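Local coordinates for protein peptide chain release factor subunit 1 (Methanosarcina mazei, PDB 3IR9) that probably directs the release of finished polypeptides at the stop codons UAA, UAG and UGA, and is represented here by its C-terminal domain, at residues Q22-E25 with L26-Q29; S126-A129 with D130-N133; G146-L149 with M150-F153; R34-F37 with K38-A42. All blocks are in the same frame, centred on the assembly; numbering follows the deposited sequence.

Overall arrangement
All four contacts are local ones along helices of the C-terminal domain. Interactions 1 and 4 share helix 10-41, with centres about 19 Å apart. Interaction 3, at the end of helix 144-151, lies beside that long helix: its centre is about 17 Å from that of interaction 1 and about 14 Å from that of interaction 4, and only the latter pair touches. There the F153 ring meets F36 edge-to-face, F153 CE1 lying 3.2 Å from F36 CE2, and also packs against F37 and L40. Interaction 2 stands apart on helix 121-131, its centre about 22 Å from each of the others. None of their segments supplies a zinc ligand; those are C81, C84, C106 and C109.

Interaction 1: residues Q22-E25 with L26-Q29; sequences QDLE and LMGQ
Q29 folds back over the carbonyl of E25, one helical turn before it. The backbone N of Q29 donates to E25 O at 2.8 Å, and Q29 CG rests 3.3 Å from the same oxygen. One oxygen is thus bonded to N-H and touched by a methylene of the same residue. Further out along the side chain, Q29 NE2 comes to 4.2 Å from E25 CB, a loose touch between the amide nitrogen and an aliphatic carbon.

A similar pattern recurs on the far side of the helix, where the selenomethionine M27 reaches D23. Its backbone N donates to D23 O at 3.2 Å, and its CG lies 3.1 Å from that oxygen. With CG beside its own backbone N (chi1 -73°), the M27 chain heads back towards the start of the helix and then runs out straight, which brings SE to 4.4 Å from CD2 of L24. That is a thin apolar contact on an exposed face. Between these two pairs, G28 N donates to L24 O at 3.0 Å.

A second flank meets the rest of the domain. The amide of Q29 finds its main polar partner there, OE1 accepting from the backbone N of S140, while L26 touches S140 and F143, and Q29 also touches F143. This part of helix 10-41 therefore has one flank against the loop between strand 135-139 and helix 144-151, while D23, L24 and M27 lie on exposed surface.

Interaction 2: residues S126-A129 with D130-N133; sequences SELA and DKSN
D130 meets S126 across one turn of helix 121-131. Its backbone N donates to S126 O at 2.9 Å in a nearly straight bond (168°), and its CB lies 3.3 Å from the same oxygen. Beyond CB the carboxylate of D130 leads off to the exposed side. S126 turns its own hydroxyl to a different carbonyl, that of V122 one turn earlier.

L128 pairs with K131. The two side chains run side by side in the same direction, L128 CD2 coming to 4.1 Å from K131 CD. The lysine also lays its first methylenes along the L128 carbonyl, with K131 CB 3.1 Å and K131 CG 3.4 Å from L128 O. Its first torsion is far from any staggered value (chi1 134°), and the aliphatic chain follows this path before bending at the last torsion to bring NZ to OD1 of N61. The same L128 O accepts the backbone N of S132 at 3.1 Å, so the carbonyl is both bonded and covered by lysine carbons.

A129 is the buried member. Its methyl points away from the following residues and into the domain, touching L66 and V136. Past it the helix ends: S132 leaves helical geometry and N133 takes a left-handed backbone conformation, its N bonded to D130 O at 3.1 Å.

S126 and A129 thus set helix 121-131 on strands 63-69 and 135-139, which are parallel neighbours. This is the helix of a beta-alpha-beta crossover, whose connection also carries the three-stranded sheet bearing the zinc site.

Interaction 3: residues G146-L149 with M150-F153; sequences GSQL and MNAF
F153 swings back onto L149 near the end of helix 144-151. With its ring carbon CG set beside its own backbone N (chi1 -57°), F153 places CB 3.5 Å from L149 O and an edge of the ring near L149 CA, at 4.2 Å from F153 CD1. L149 takes the other course: its CG stands opposite the backbone N (chi1 -171°) and the branch turns at chi2, leaving L149 CD1 4.5 Å from F153 CD1, a loose apolar contact between a leucine methyl and a ring carbon.

The backbone N of N151 bonds to S147 O, and M150 N makes a weak bond to the same oxygen at 3.1 Å. The position of S147 O is less sure, because the model puts the N151 carboxamide doubtfully close to it.

A152 N donates to Q148 O at 2.8 Å. Outside the contact, F153 meets the ring of Y49, and L149 bonds through its backbone to G155. The chemistry implies that backbone bonds hold the end of this helix, while F153, in the loop that follows, puts its ring among F36, F37 and Y49.

Interaction 4: residues R34-F37 with K38-A42; sequences RDFF and KELIA
D35 with K38 and F36 with L40 are the side-chain pairs of this local contact, which spans the last two turns of helix 10-41, with the D35-K38 pair at the surface and F36 and L40 turned to the sheet.

At the surface D35 and K38 run side by side, joined by a long salt bridge of 3.7 Å from D35 OD1 to K38 NZ. The lysine bends at its third torsion (chi3 74°), which turns NZ back to the carboxylate; before that bend its methylenes pass the preceding turn, K38 CG lying 3.2 Å from R34 O. That oxygen also accepts K38 N, at 2.7 Å. The carboxylate is shared, because D35 OD2 takes a hydrogen bond with the hydroxyl of Y4 of the second subunit. R34 turns its guanidinium elsewhere, to a salt bridge with E145.

Towards the sheet F36 and L40 also lie alongside each other, F36 CZ 4.2 Å from L40 CD2, the methyl approaching the ring obliquely. F36 O is gripped twice, by L40 N at 3.0 Å and weakly by E39 N. E39 CG crowds D35 O, while the E39 carboxylate makes a long, weak ion pair with K46. Near the helix end I41 N bonds to F37 O in an almost straight line (174°).

The buried F36 ring rests on V47, Y49, A157 and I159, and L40 reaches V47; D35 and E39 also touch I159. The last turns of helix 10-41 thus cover strands 47-49 and 156-160 of the mixed sheet, a layered alpha/beta packing.

Interaction 1: residues Q22-E25 with L26-Q29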
ATOM      1  N   GLN A  22      -1.680   9.316 -10.678  1.00 62.12           N
ATOM      2  CA  GLN A  22      -0.489   8.695 -10.103  1.00 51.63           C
ATOM      3  C   GLN A  22       0.677   8.738 -11.090  1.00 39.45           C
ATOM      4  O   GLN A  22       1.770   9.186 -10.749  1.00 93.19           O
ATOM      5  CB  GLN A  22      -0.771   7.243  -9.695  1.00 50.21           C
ATOM      6  CG  GLN A  22      -1.436   7.075  -8.332  1.00 69.53           C
ATOM      7  CD  GLN A  22      -1.705   5.618  -7.990  1.00 74.06           C
ATOM      8  OE1 GLN A  22      -1.919   5.266  -6.827  1.00 95.77           O
ATOM      9  NE2 GLN A  22      -1.693   4.762  -9.005  1.00127.08           N
ATOM     10  N   ASP A  23       0.438   8.270 -12.313  1.00127.18           N
ATOM     11  CA  ASP A  23       1.479   8.223 -13.338  1.00 34.26           C
ATOM     12  C   ASP A  23       1.993   9.626 -13.665  1.00 96.97           C
ATOM     13  O   ASP A  23       3.163   9.796 -14.012  1.00 66.52           O
ATOM     14  CB  ASP A  23       0.967   7.525 -14.604  1.00 53.68           C
ATOM     15  CG  ASP A  23       0.444   6.122 -14.329  1.00 83.53           C
ATOM     16  OD1 ASP A  23       0.749   5.576 -13.247  1.00 60.73           O
ATOM     17  OD2 ASP A  23      -0.271   5.565 -15.191  1.00 64.82           O
ATOM     18  N   LEU A  24       1.116  10.623 -13.554  1.00 51.41           N
ATOM     19  CA  LEU A  24       1.531  12.017 -13.658  1.00 64.53           C
ATOM     20  C   LEU A  24       2.419  12.353 -12.473  1.00 52.19           C
ATOM     21  O   LEU A  24       3.399  13.083 -12.610  1.00 72.63           O
ATOM     22  CB  LEU A  24       0.328  12.960 -13.658  1.00 49.83           C
ATOM     23  CG  LEU A  24      -0.383  13.360 -14.954  1.00114.48           C
ATOM     24  CD1 LEU A  24      -1.370  14.486 -14.660  1.00 74.37           C
ATOM     25  CD2 LEU A  24       0.592  13.787 -16.040  1.00 37.43           C
ATOM     26  N   GLU A  25       2.065  11.820 -11.305  1.00 50.86           N
ATOM     27  CA  GLU A  25       2.844  12.058 -10.098  1.00 62.42           C
ATOM     28  C   GLU A  25       4.285  11.665 -10.336  1.00 47.04           C
ATOM     29  O   GLU A  25       5.186  12.486 -10.207  1.00 73.85           O
ATOM     30  CB  GLU A  25       2.296  11.256  -8.916  1.00 82.14           C
ATOM     31  CG  GLU A  25       0.883  11.611  -8.526  1.00143.05           C
ATOM     32  CD  GLU A  25       0.789  12.995  -7.934  1.00 72.40           C
ATOM     33  OE1 GLU A  25       1.721  13.383  -7.198  1.00136.36           O
ATOM     34  OE2 GLU A  25      -0.213  13.691  -8.202  1.00180.93           O
ATOM     35  N   LEU A  26       4.493  10.400 -10.689  1.00 54.16           N
ATOM     36  CA  LEU A  26       5.839   9.875 -10.878  1.00 66.43           C
ATOM     37  C   LEU A  26       6.587  10.592 -11.991  1.00 46.14           C
ATOM     38  O   LEU A  26       7.816  10.668 -11.968  1.00 65.29           O
ATOM     39  CB  LEU A  26       5.812   8.366 -11.123  1.00 53.30           C
ATOM     40  CG  LEU A  26       5.860   7.508  -9.856  1.00100.02           C
ATOM     41  CD1 LEU A  26       7.261   7.529  -9.254  1.00 78.35           C
ATOM     42  CD2 LEU A  26       4.811   7.956  -8.833  1.00104.44           C
HETATM   43  N   MSE A  27       5.848  11.118 -12.963  1.00 64.93           N
HETATM   44  CA  MSE A  27       6.466  11.945 -13.989  1.00 76.28           C
HETATM   45  C   MSE A  27       7.049  13.210 -13.352  1.00 45.02           C
HETATM   46  O   MSE A  27       8.170  13.614 -13.666  1.00 59.28           O
HETATM   47  CB  MSE A  27       5.466  12.292 -15.093  1.00 58.35           C
HETATM   48  CG  MSE A  27       5.132  11.127 -16.014  1.00 62.13           C
HETATM   49 SE   MSE A  27       4.098  11.676 -17.581  0.56 53.25          SE
HETATM   50  CE  MSE A  27       3.424   9.917 -18.085  1.00 63.97           C
ATOM     51  N   GLY A  28       6.292  13.818 -12.441  1.00 56.74           N
ATOM     52  CA  GLY A  28       6.761  14.978 -11.700  1.00 39.18           C
ATOM     53  C   GLY A  28       7.880  14.640 -10.726  1.00 39.44           C
ATOM     54  O   GLY A  28       8.837  15.402 -10.586  1.00156.64           O
ATOM     55  N   GLN A  29       7.769  13.489 -10.064  1.00127.31           N
ATOM     56  CA  GLN A  29       8.786  13.031  -9.117  1.00 45.40           C
ATOM     57  C   GLN A  29      10.116  12.714  -9.803  1.00 53.78           C
ATOM     58  O   GLN A  29      11.182  12.985  -9.253  1.00102.93           O
ATOM     59  CB  GLN A  29       8.302  11.801  -8.343  1.00 50.71           C
ATOM     60  CG  GLN A  29       7.045  12.013  -7.511  1.00 48.57           C
ATOM     61  CD  GLN A  29       6.708  10.798  -6.661  1.00 50.54           C
ATOM     62  OE1 GLN A  29       7.564   9.947  -6.416  1.00 61.64           O
ATOM     63  NE2 GLN A  29       5.460  10.711  -6.209  1.00 56.46           N
TER

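Interaction 2: residues S126-A129 with D130-N133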
ATOM      1  N   SER A 126       8.360  20.388   5.712  1.00 66.51           N
ATOM      2  CA  SER A 126       7.215  20.847   4.934  1.00 45.78           C
ATOM      3  C   SER A 126       6.632  22.130   5.525  1.00 57.86           C
ATOM      4  O   SER A 126       6.158  23.004   4.796  1.00 57.64           O
ATOM      5  CB  SER A 126       6.152  19.756   4.880  1.00 44.97           C
ATOM      6  OG  SER A 126       6.696  18.575   4.325  1.00 53.55           O
ATOM      7  N   GLU A 127       6.676  22.231   6.852  1.00 62.58           N
ATOM      8  CA  GLU A 127       6.275  23.444   7.559  1.00 41.39           C
ATOM      9  C   GLU A 127       7.147  24.621   7.119  1.00 42.14           C
ATOM     10  O   GLU A 127       6.643  25.704   6.827  1.00 88.64           O
ATOM     11  CB  GLU A 127       6.397  23.243   9.076  1.00 87.40           C
ATOM     12  CG  GLU A 127       5.638  22.034   9.634  1.00130.60           C
ATOM     13  CD  GLU A 127       6.015  21.712  11.080  1.00170.15           C
ATOM     14  OE1 GLU A 127       5.266  20.964  11.747  1.00 71.61           O
ATOM     15  OE2 GLU A 127       7.064  22.208  11.551  1.00129.39           O
ATOM     16  N   LEU A 128       8.458  24.400   7.077  1.00 49.66           N
ATOM     17  CA  LEU A 128       9.391  25.433   6.647  1.00 45.84           C
ATOM     18  C   LEU A 128       9.260  25.712   5.157  1.00 73.82           C
ATOM     19  O   LEU A 128       9.258  26.867   4.740  1.00100.12           O
ATOM     20  CB  LEU A 128      10.827  25.029   6.972  1.00 38.30           C
ATOM     21  CG  LEU A 128      11.097  24.665   8.424  1.00 34.67           C
ATOM     22  CD1 LEU A 128      12.574  24.415   8.618  1.00 56.02           C
ATOM     23  CD2 LEU A 128      10.612  25.780   9.324  1.00 69.24           C
ATOM     24  N   ALA A 129       9.165  24.654   4.353  1.00 75.78           N
ATOM     25  CA  ALA A 129       8.950  24.820   2.922  1.00 67.88           C
ATOM     26  C   ALA A 129       7.770  25.751   2.704  1.00 70.42           C
ATOM     27  O   ALA A 129       7.897  26.788   2.056  1.00101.93           O
ATOM     28  CB  ALA A 129       8.700  23.480   2.250  1.00 53.43           C
ATOM     29  N   ASP A 130       6.624  25.378   3.265  1.00 51.62           N
ATOM     30  CA  ASP A 130       5.402  26.155   3.105  1.00 65.33           C
ATOM     31  C   ASP A 130       5.645  27.613   3.494  1.00 52.27           C
ATOM     32  O   ASP A 130       5.240  28.541   2.791  1.00 77.27           O
ATOM     33  CB  ASP A 130       4.285  25.553   3.958  1.00 73.36           C
ATOM     34  CG  ASP A 130       2.921  25.683   3.311  1.00162.92           C
ATOM     35  OD1 ASP A 130       2.667  24.974   2.310  1.00199.82           O
ATOM     36  OD2 ASP A 130       2.104  26.486   3.810  1.00 76.06           O
ATOM     37  N   LYS A 131       6.315  27.797   4.626  1.00 77.44           N
ATOM     38  CA  LYS A 131       6.693  29.121   5.108  1.00130.95           C
ATOM     39  C   LYS A 131       7.322  29.994   4.013  1.00 69.57           C
ATOM     40  O   LYS A 131       6.836  31.095   3.741  1.00 56.20           O
ATOM     41  CB  LYS A 131       7.614  28.983   6.333  1.00 48.40           C
ATOM     42  CG  LYS A 131       8.864  29.855   6.342  1.00 77.15           C
ATOM     43  CD  LYS A 131       9.885  29.290   7.331  1.00 80.66           C
ATOM     44  CE  LYS A 131      11.318  29.682   6.976  1.00 42.83           C
ATOM     45  NZ  LYS A 131      11.671  31.051   7.440  1.00 64.82           N
ATOM     46  N   SER A 132       8.376  29.488   3.371  1.00164.23           N
ATOM     47  CA  SER A 132       9.131  30.274   2.390  1.00 67.11           C
ATOM     48  C   SER A 132       8.625  30.113   0.956  1.00 45.27           C
ATOM     49  O   SER A 132       9.312  30.490   0.009  1.00 57.81           O
ATOM     50  CB  SER A 132      10.638  29.960   2.470  1.00 92.30           C
ATOM     51  OG  SER A 132      10.961  28.672   1.963  1.00 67.12           O
ATOM     52  N   ASN A 133       7.425  29.562   0.802  1.00 75.22           N
ATOM     53  CA  ASN A 133       6.845  29.328  -0.520  1.00 50.20           C
ATOM     54  C   ASN A 133       7.606  28.310  -1.357  1.00 67.88           C
ATOM     55  O   ASN A 133       7.368  28.182  -2.561  1.00 78.94           O
ATOM     56  CB  ASN A 133       6.714  30.634  -1.300  1.00 55.20           C
ATOM     57  CG  ASN A 133       5.284  31.074  -1.450  1.00 59.79           C
ATOM     58  OD1 ASN A 133       4.900  31.622  -2.483  1.00 71.20           O
ATOM     59  ND2 ASN A 133       4.477  30.825  -0.424  1.00 50.51           N
TER

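Interaction 3: residues G146-L149 with M150-F153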
ATOM      1  N   GLY A 146      14.686   8.083  -7.411  1.00 66.96           N
ATOM      2  CA  GLY A 146      14.057   8.138  -6.104  1.00121.13           C
ATOM      3  C   GLY A 146      14.678   7.186  -5.102  1.00 87.55           C
ATOM      4  O   GLY A 146      14.471   7.296  -3.887  1.00 71.96           O
ATOM      5  N   SER A 147      15.443   6.239  -5.626  1.00 58.90           N
ATOM      6  CA  SER A 147      16.177   5.312  -4.785  1.00 66.92           C
ATOM      7  C   SER A 147      17.475   5.964  -4.314  1.00 77.35           C
ATOM      8  O   SER A 147      17.750   6.025  -3.116  1.00 78.48           O
ATOM      9  CB  SER A 147      16.458   4.014  -5.540  1.00 72.21           C
ATOM     10  OG  SER A 147      16.404   2.909  -4.659  1.00 69.64           O
ATOM     11  N   GLN A 148      18.262   6.468  -5.258  1.00 89.11           N
ATOM     12  CA  GLN A 148      19.490   7.178  -4.918  1.00 66.59           C
ATOM     13  C   GLN A 148      19.205   8.341  -3.976  1.00100.72           C
ATOM     14  O   GLN A 148      19.977   8.606  -3.057  1.00 74.93           O
ATOM     15  CB  GLN A 148      20.201   7.671  -6.179  1.00 62.03           C
ATOM     16  CG  GLN A 148      20.694   6.542  -7.075  1.00144.24           C
ATOM     17  CD  GLN A 148      21.915   6.926  -7.895  1.00163.19           C
ATOM     18  OE1 GLN A 148      22.024   8.055  -8.376  1.00176.35           O
ATOM     19  NE2 GLN A 148      22.842   5.984  -8.055  1.00 98.67           N
ATOM     20  N   LEU A 149      18.089   9.028  -4.203  1.00 81.07           N
ATOM     21  CA  LEU A 149      17.691  10.128  -3.334  1.00 91.99           C
ATOM     22  C   LEU A 149      17.849   9.741  -1.866  1.00 79.76           C
ATOM     23  O   LEU A 149      18.452  10.480  -1.085  1.00 66.00           O
ATOM     24  CB  LEU A 149      16.245  10.554  -3.606  1.00 53.94           C
ATOM     25  CG  LEU A 149      15.813  11.843  -2.898  1.00 58.52           C
ATOM     26  CD1 LEU A 149      16.486  13.060  -3.528  1.00 37.69           C
ATOM     27  CD2 LEU A 149      14.304  12.001  -2.909  1.00 44.17           C
HETATM   28  N   MSE A 150      17.311   8.580  -1.497  1.00 75.68           N
HETATM   29  CA  MSE A 150      17.394   8.105  -0.117  1.00 70.30           C
HETATM   30  C   MSE A 150      18.750   7.460   0.178  1.00 99.87           C
HETATM   31  O   MSE A 150      19.294   7.609   1.277  1.00 82.25           O
HETATM   32  CB  MSE A 150      16.242   7.142   0.207  1.00 50.47           C
HETATM   33  CG  MSE A 150      16.266   6.590   1.637  1.00122.02           C
HETATM   34 SE   MSE A 150      15.717   7.849   3.047  0.78120.75          SE
HETATM   35  CE  MSE A 150      16.444   6.929   4.612  1.00125.60           C
ATOM     36  N   ASN A 151      19.294   6.752  -0.807  1.00 98.54           N
ATOM     37  CA  ASN A 151      20.574   6.065  -0.645  1.00127.31           C
ATOM     38  C   ASN A 151      21.708   7.028  -0.312  1.00130.52           C
ATOM     39  O   ASN A 151      22.350   6.929   0.735  1.00 63.73           O
ATOM     40  CB  ASN A 151      20.929   5.279  -1.912  1.00 82.36           C
ATOM     41  CG  ASN A 151      19.864   4.266  -2.289  1.00118.83           C
ATOM     42  OD1 ASN A 151      19.081   3.828  -1.443  1.00132.08           O
ATOM     43  ND2 ASN A 151      19.830   3.887  -3.564  1.00 81.34           N
ATOM     44  N   ALA A 152      21.945   7.964  -1.221  1.00 60.14           N
ATOM     45  CA  ALA A 152      23.037   8.913  -1.071  1.00 52.57           C
ATOM     46  C   ALA A 152      22.645  10.143  -0.255  1.00 44.90           C
ATOM     47  O   ALA A 152      23.175  10.363   0.834  1.00128.57           O
ATOM     48  CB  ALA A 152      23.565   9.327  -2.439  1.00 60.67           C
ATOM     49  N   PHE A 153      21.712  10.935  -0.785  1.00167.88           N
ATOM     50  CA  PHE A 153      21.435  12.280  -0.265  1.00 88.02           C
ATOM     51  C   PHE A 153      20.628  12.347   1.030  1.00 81.50           C
ATOM     52  O   PHE A 153      19.996  13.363   1.307  1.00 60.54           O
ATOM     53  CB  PHE A 153      20.721  13.125  -1.322  1.00 70.59           C
ATOM     54  CG  PHE A 153      21.467  13.239  -2.615  1.00 71.29           C
ATOM     55  CD1 PHE A 153      20.921  12.746  -3.786  1.00 71.11           C
ATOM     56  CD2 PHE A 153      22.712  13.839  -2.661  1.00 62.85           C
ATOM     57  CE1 PHE A 153      21.600  12.852  -4.975  1.00 92.47           C
ATOM     58  CE2 PHE A 153      23.399  13.949  -3.849  1.00 55.08           C
ATOM     59  CZ  PHE A 153      22.842  13.455  -5.009  1.00102.34           C
TER

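Interaction 4: residues R34-F37 with K38-A42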
ATOM      1  N   ARG A  34      15.699  14.561 -11.248  1.00 57.42           N
ATOM      2  CA  ARG A  34      16.578  14.824 -12.381  1.00146.53           C
ATOM      3  C   ARG A  34      17.001  16.296 -12.432  1.00145.00           C
ATOM      4  O   ARG A  34      18.172  16.608 -12.663  1.00 71.46           O
ATOM      5  CB  ARG A  34      15.900  14.379 -13.687  1.00119.55           C
ATOM      6  CG  ARG A  34      15.668  12.862 -13.763  1.00131.77           C
ATOM      7  CD  ARG A  34      14.257  12.496 -14.215  1.00 87.48           C
ATOM      8  NE  ARG A  34      14.181  12.018 -15.592  1.00137.42           N
ATOM      9  CZ  ARG A  34      14.285  10.741 -15.944  1.00 57.00           C
ATOM     10  NH1 ARG A  34      14.489   9.810 -15.019  1.00 60.14           N
ATOM     11  NH2 ARG A  34      14.194  10.392 -17.220  1.00 97.67           N
ATOM     12  N   ASP A  35      16.050  17.195 -12.196  1.00109.18           N
ATOM     13  CA  ASP A  35      16.346  18.624 -12.172  1.00115.90           C
ATOM     14  C   ASP A  35      17.274  18.976 -10.999  1.00 80.48           C
ATOM     15  O   ASP A  35      18.093  19.890 -11.098  1.00 62.86           O
ATOM     16  CB  ASP A  35      15.053  19.456 -12.159  1.00 48.41           C
ATOM     17  CG  ASP A  35      14.305  19.412 -13.499  1.00 69.28           C
ATOM     18  OD1 ASP A  35      14.794  18.762 -14.450  1.00 94.71           O
ATOM     19  OD2 ASP A  35      13.224  20.031 -13.602  1.00105.85           O
ATOM     20  N   PHE A  36      17.156  18.237  -9.899  1.00 42.84           N
ATOM     21  CA  PHE A  36      18.101  18.376  -8.801  1.00 40.57           C
ATOM     22  C   PHE A  36      19.486  17.958  -9.256  1.00 80.97           C
ATOM     23  O   PHE A  36      20.474  18.651  -9.006  1.00 80.68           O
ATOM     24  CB  PHE A  36      17.699  17.520  -7.611  1.00 34.93           C
ATOM     25  CG  PHE A  36      18.823  17.272  -6.646  1.00 42.33           C
ATOM     26  CD1 PHE A  36      19.327  18.301  -5.872  1.00 65.50           C
ATOM     27  CD2 PHE A  36      19.368  16.013  -6.507  1.00 47.84           C
ATOM     28  CE1 PHE A  36      20.357  18.076  -4.981  1.00 61.54           C
ATOM     29  CE2 PHE A  36      20.396  15.785  -5.614  1.00 58.33           C
ATOM     30  CZ  PHE A  36      20.891  16.820  -4.854  1.00 60.70           C
ATOM     31  N   PHE A  37      19.544  16.805  -9.915  1.00 99.91           N
ATOM     32  CA  PHE A  37      20.789  16.283 -10.461  1.00 97.60           C
ATOM     33  C   PHE A  37      21.402  17.270 -11.466  1.00 70.82           C
ATOM     34  O   PHE A  37      22.583  17.605 -11.379  1.00 88.29           O
ATOM     35  CB  PHE A  37      20.557  14.920 -11.132  1.00 62.85           C
ATOM     36  CG  PHE A  37      20.351  13.769 -10.164  1.00 80.44           C
ATOM     37  CD1 PHE A  37      21.112  13.658  -9.008  1.00108.57           C
ATOM     38  CD2 PHE A  37      19.424  12.773 -10.440  1.00 69.87           C
ATOM     39  CE1 PHE A  37      20.930  12.590  -8.132  1.00 47.31           C
ATOM     40  CE2 PHE A  37      19.241  11.702  -9.572  1.00 63.33           C
ATOM     41  CZ  PHE A  37      19.994  11.613  -8.415  1.00 51.64           C
ATOM     42  N   LYS A  38      20.592  17.743 -12.408  1.00 60.55           N
ATOM     43  CA  LYS A  38      21.067  18.648 -13.454  1.00 47.24           C
ATOM     44  C   LYS A  38      21.590  19.970 -12.894  1.00 50.15           C
ATOM     45  O   LYS A  38      22.439  20.616 -13.505  1.00 61.51           O
ATOM     46  CB  LYS A  38      19.958  18.911 -14.474  1.00 77.18           C
ATOM     47  CG  LYS A  38      19.610  17.692 -15.328  1.00145.51           C
ATOM     48  CD  LYS A  38      18.203  17.781 -15.931  1.00104.49           C
ATOM     49  CE  LYS A  38      18.126  18.770 -17.084  1.00 52.20           C
ATOM     50  NZ  LYS A  38      16.744  18.857 -17.623  1.00 63.62           N
ATOM     51  N   GLU A  39      21.077  20.370 -11.737  1.00 47.73           N
ATOM     52  CA  GLU A  39      21.534  21.586 -11.078  1.00 42.24           C
ATOM     53  C   GLU A  39      22.819  21.311 -10.318  1.00 54.27           C
ATOM     54  O   GLU A  39      23.680  22.183 -10.179  1.00 66.29           O
ATOM     55  CB  GLU A  39      20.471  22.092 -10.109  1.00 54.71           C
ATOM     56  CG  GLU A  39      19.260  22.685 -10.786  1.00 74.33           C
ATOM     57  CD  GLU A  39      19.595  23.950 -11.546  1.00142.74           C
ATOM     58  OE1 GLU A  39      20.781  24.358 -11.541  1.00 88.04           O
ATOM     59  OE2 GLU A  39      18.668  24.535 -12.145  1.00118.65           O
ATOM     60  N   LEU A  40      22.930  20.085  -9.823  1.00 69.26           N
ATOM     61  CA  LEU A  40      24.088  19.657  -9.052  1.00 74.21           C
ATOM     62  C   LEU A  40      25.311  19.539  -9.947  1.00 66.21           C
ATOM     63  O   LEU A  40      26.371  20.085  -9.638  1.00106.65           O
ATOM     64  CB  LEU A  40      23.794  18.314  -8.382  1.00 61.87           C
ATOM     65  CG  LEU A  40      24.945  17.549  -7.733  1.00 55.11           C
ATOM     66  CD1 LEU A  40      25.723  18.419  -6.744  1.00 91.25           C
ATOM     67  CD2 LEU A  40      24.399  16.302  -7.055  1.00 73.86           C
ATOM     68  N   ILE A  41      25.153  18.820 -11.054  1.00 82.81           N
ATOM     69  CA  ILE A  41      26.233  18.626 -12.009  1.00 72.86           C
ATOM     70  C   ILE A  41      26.755  19.963 -12.506  1.00 71.47           C
ATOM     71  O   ILE A  41      27.958  20.217 -12.481  1.00120.26           O
ATOM     72  CB  ILE A  41      25.764  17.832 -13.232  1.00 70.58           C
ATOM     73  CG1 ILE A  41      25.020  16.571 -12.803  1.00106.02           C
ATOM     74  CG2 ILE A  41      26.947  17.480 -14.117  1.00155.90           C
ATOM     75  CD1 ILE A  41      24.438  15.805 -13.963  1.00155.19           C
ATOM     76  N   ALA A  42      25.839  20.808 -12.972  1.00109.30           N
ATOM     77  CA  ALA A  42      26.186  22.131 -13.466  1.00 44.02           C
ATOM     78  C   ALA A  42      26.690  22.981 -12.309  1.00 63.21           C
ATOM     79  O   ALA A  42      26.653  24.207 -12.370  1.00134.92           O
ATOM     80  CB  ALA A  42      24.976  22.780 -14.125  1.00 45.38           C
TER